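Local coordinates for photosystem II extrinsic protein V (Arthrospira maxima, PDB 1F1C) that is a heme c-carrying extrinsic subunit on the lumenal side of photosystem II, where it probably helps to stabilise the oxygen-evolving complex, at residues Q29-N32 against A33-Q37. Sequence-based numbering, arbitrary orientation.
Sequences QVFN and AACAQ. With HEC (heme c), chain C.
The first cysteine of the cytochrome c heme-binding motif, Cys35, packs against one face of the Phe31 ring at the point where helix 21-34 gives way to the short helix 36-39. Cys35 CB sits over that face as a CH-pi contact, 3.7 Å from the centroid and only 15° off the ring normal, displaced toward the CD2-CE2 rim. Cys35 SG approaches the same ring obliquely, 4.5 Å from the centroid, in a sulfur-aromatic contact, and is joined covalently to heme CAB. Phe31 CG stands anti to the backbone N (chi1 -174°), which swings the ring forward along the helix to meet the cysteine one turn on. The sequence Cys35-Ala36-Gln37-Cys38-His39 is the CXXCH signature: Cys38 forms the second thioether and His39 is an axial ligand of the iron. The backbone keeps helical bonding up to this junction, Ala33 N giving to Gln29 O and Ala34 N to Val30 O at 2.8 Å. Phe31 O then takes two donors, Cys35 N at 2.7 Å in the carbonyl plane and Ala36 N at 3.1 Å tilted from it, so one carbonyl ties both the N-cap residue Cys35 and the first turn of helix 36-39 to the preceding helix. Ala36 CB comes within 3.6 Å of Asn32 O, a van der Waals contact one turn back. Beyond the contact, the Phe31 ring meets Tyr116, Val113 and Ile117 of helix 107-124, and Val30 packs on that helix too. With an alanine at Phe31, Cys35 CB and SG would probably lose their aromatic cover and a gap would be likely to open toward Tyr116. Gln37 reaches the other thioether-bearing side of the heme, with NE2 3.2 Å from heme CBC.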
loop_
_atom_site.group_PDB
_atom_site.type_symbol
_atom_site.label_atom_id
_atom_site.label_comp_id
_atom_site.label_asym_id
_atom_site.label_seq_id
_atom_site.Cartn_x
_atom_site.Cartn_y
_atom_site.Cartn_z
ATOM N N GLN A 29 16.323 -7.874 12.879
ATOM C CA GLN A 29 15.615 -9.057 12.408
ATOM C C GLN A 29 14.215 -8.701 11.967
ATOM O O GLN A 29 13.825 -8.978 10.834
ATOM C CB GLN A 29 15.525 -10.110 13.511
ATOM C CG GLN A 29 16.810 -10.864 13.751
ATOM C CD GLN A 29 16.814 -11.564 15.091
ATOM O OE1 GLN A 29 15.838 -12.227 15.466
ATOM N NE2 GLN A 29 17.917 -11.425 15.829
ATOM N N VAL A 30 13.446 -8.094 12.866
ATOM C CA VAL A 30 12.085 -7.732 12.513
ATOM C C VAL A 30 12.131 -6.861 11.271
ATOM O O VAL A 30 11.350 -7.047 10.331
ATOM C CB VAL A 30 11.374 -6.966 13.655
ATOM C CG1 VAL A 30 9.997 -6.518 13.203
ATOM C CG2 VAL A 30 11.233 -7.866 14.869
ATOM N N PHE A 31 13.069 -5.924 11.253
ATOM C CA PHE A 31 13.178 -5.036 10.114
ATOM C C PHE A 31 13.470 -5.804 8.832
ATOM O O PHE A 31 12.758 -5.655 7.841
ATOM C CB PHE A 31 14.260 -3.982 10.358
ATOM C CG PHE A 31 14.343 -2.939 9.275
ATOM C CD1 PHE A 31 15.086 -3.173 8.120
ATOM C CD2 PHE A 31 13.649 -1.734 9.398
ATOM C CE1 PHE A 31 15.140 -2.219 7.093
ATOM C CE2 PHE A 31 13.695 -0.777 8.384
ATOM C CZ PHE A 31 14.440 -1.019 7.229
ATOM N N ASN A 32 14.509 -6.635 8.852
ATOM C CA ASN A 32 14.871 -7.396 7.664
ATOM C C ASN A 32 13.765 -8.323 7.206
ATOM O O ASN A 32 13.709 -8.703 6.036
ATOM C CB ASN A 32 16.146 -8.207 7.903
ATOM C CG ASN A 32 17.379 -7.334 7.963
ATOM O OD1 ASN A 32 17.402 -6.230 7.409
ATOM N ND2 ASN A 32 18.420 -7.824 8.619
ATOM N N ALA A 33 12.880 -8.680 8.124
ATOM C CA ALA A 33 11.791 -9.577 7.785
ATOM C C ALA A 33 10.548 -8.851 7.288
ATOM O O ALA A 33 9.906 -9.297 6.331
ATOM C CB ALA A 33 11.440 -10.430 8.985
ATOM N N ALA A 34 10.220 -7.720 7.907
ATOM C CA ALA A 34 9.002 -6.988 7.536
ATOM C C ALA A 34 9.165 -5.644 6.850
ATOM O O ALA A 34 8.176 -5.051 6.414
ATOM C CB ALA A 34 8.123 -6.802 8.775
ATOM N N CYS A 35 10.389 -5.160 6.720
ATOM C CA CYS A 35 10.559 -3.846 6.126
ATOM C C CYS A 35 11.544 -3.743 4.979
ATOM O O CYS A 35 11.405 -2.873 4.109
ATOM C CB CYS A 35 10.963 -2.881 7.236
ATOM S SG CYS A 35 10.124 -3.292 8.783
ATOM N N ALA A 36 12.537 -4.623 4.977
ATOM C CA ALA A 36 13.586 -4.607 3.957
ATOM C C ALA A 36 13.080 -4.687 2.523
ATOM O O ALA A 36 13.787 -4.322 1.589
ATOM C CB ALA A 36 14.576 -5.736 4.225
ATOM N N GLN A 37 11.857 -5.170 2.348
ATOM C CA GLN A 37 11.270 -5.294 1.020
ATOM C C GLN A 37 11.170 -3.944 0.318
ATOM O O GLN A 37 11.387 -3.843 -0.882
ATOM C CB GLN A 37 9.881 -5.909 1.128
ATOM C CG GLN A 37 9.089 -5.904 -0.167
ATOM C CD GLN A 37 7.625 -6.184 0.078
ATOM O OE1 GLN A 37 7.273 -7.183 0.708
ATOM N NE2 GLN A 37 6.757 -5.298 -0.410
HETATM FE FE HEC C . 7.350 1.619 5.206
HETATM C CHA HEC C . 7.019 4.981 4.847
HETATM C CHB HEC C . 8.739 2.131 8.380
HETATM C CHC HEC C . 7.532 -1.734 5.774
HETATM C CHD HEC C . 6.471 1.135 1.977
HETATM N NA HEC C . 7.714 3.191 6.373
HETATM C C1A HEC C . 7.501 4.509 6.070
HETATM C C2A HEC C . 7.980 5.336 7.145
HETATM C C3A HEC C . 8.452 4.555 8.116
HETATM C C4A HEC C . 8.331 3.229 7.624
HETATM C CMA HEC C . 8.832 4.936 9.538
HETATM C CAA HEC C . 7.928 6.826 7.205
HETATM C CBA HEC C . 9.167 7.324 6.507
HETATM C CGA HEC C . 9.342 8.806 6.678
HETATM O O1A HEC C . 8.453 9.438 7.279
HETATM O O2A HEC C . 10.365 9.338 6.212
HETATM N NB HEC C . 7.960 0.463 6.726
HETATM C C1B HEC C . 8.540 0.838 7.961
HETATM C C2B HEC C . 8.768 -0.287 8.805
HETATM C C3B HEC C . 8.304 -1.359 8.131
HETATM C C4B HEC C . 7.871 -0.908 6.827
HETATM C CMB HEC C . 9.418 -0.309 10.178
HETATM C CAB HEC C . 8.230 -2.656 8.638
HETATM C CBB HEC C . 7.415 -2.975 9.741
HETATM N NC HEC C . 7.098 0.058 4.104
HETATM C C1C HEC C . 7.232 -1.267 4.485
HETATM C C2C HEC C . 6.978 -2.147 3.395
HETATM C C3C HEC C . 6.616 -1.372 2.331
HETATM C C4C HEC C . 6.743 0.018 2.777
HETATM C CMC HEC C . 7.151 -3.664 3.390
HETATM C CAC HEC C . 6.338 -1.857 1.026
HETATM C CBC HEC C . 5.276 -2.779 0.780
HETATM N ND HEC C . 6.792 2.799 3.742
HETATM C C1D HEC C . 6.413 2.437 2.470
HETATM C C2D HEC C . 6.046 3.571 1.692
HETATM C C3D HEC C . 6.199 4.642 2.496
HETATM C C4D HEC C . 6.691 4.171 3.763
HETATM C CMD HEC C . 5.764 3.590 0.173
HETATM C CAD HEC C . 5.833 6.094 2.171
HETATM C CBD HEC C . 4.374 6.412 2.497
HETATM C CGD HEC C . 4.017 7.876 2.253
HETATM O O1D HEC C . 4.521 8.756 2.973
HETATM O O2D HEC C . 3.228 8.150 1.327
#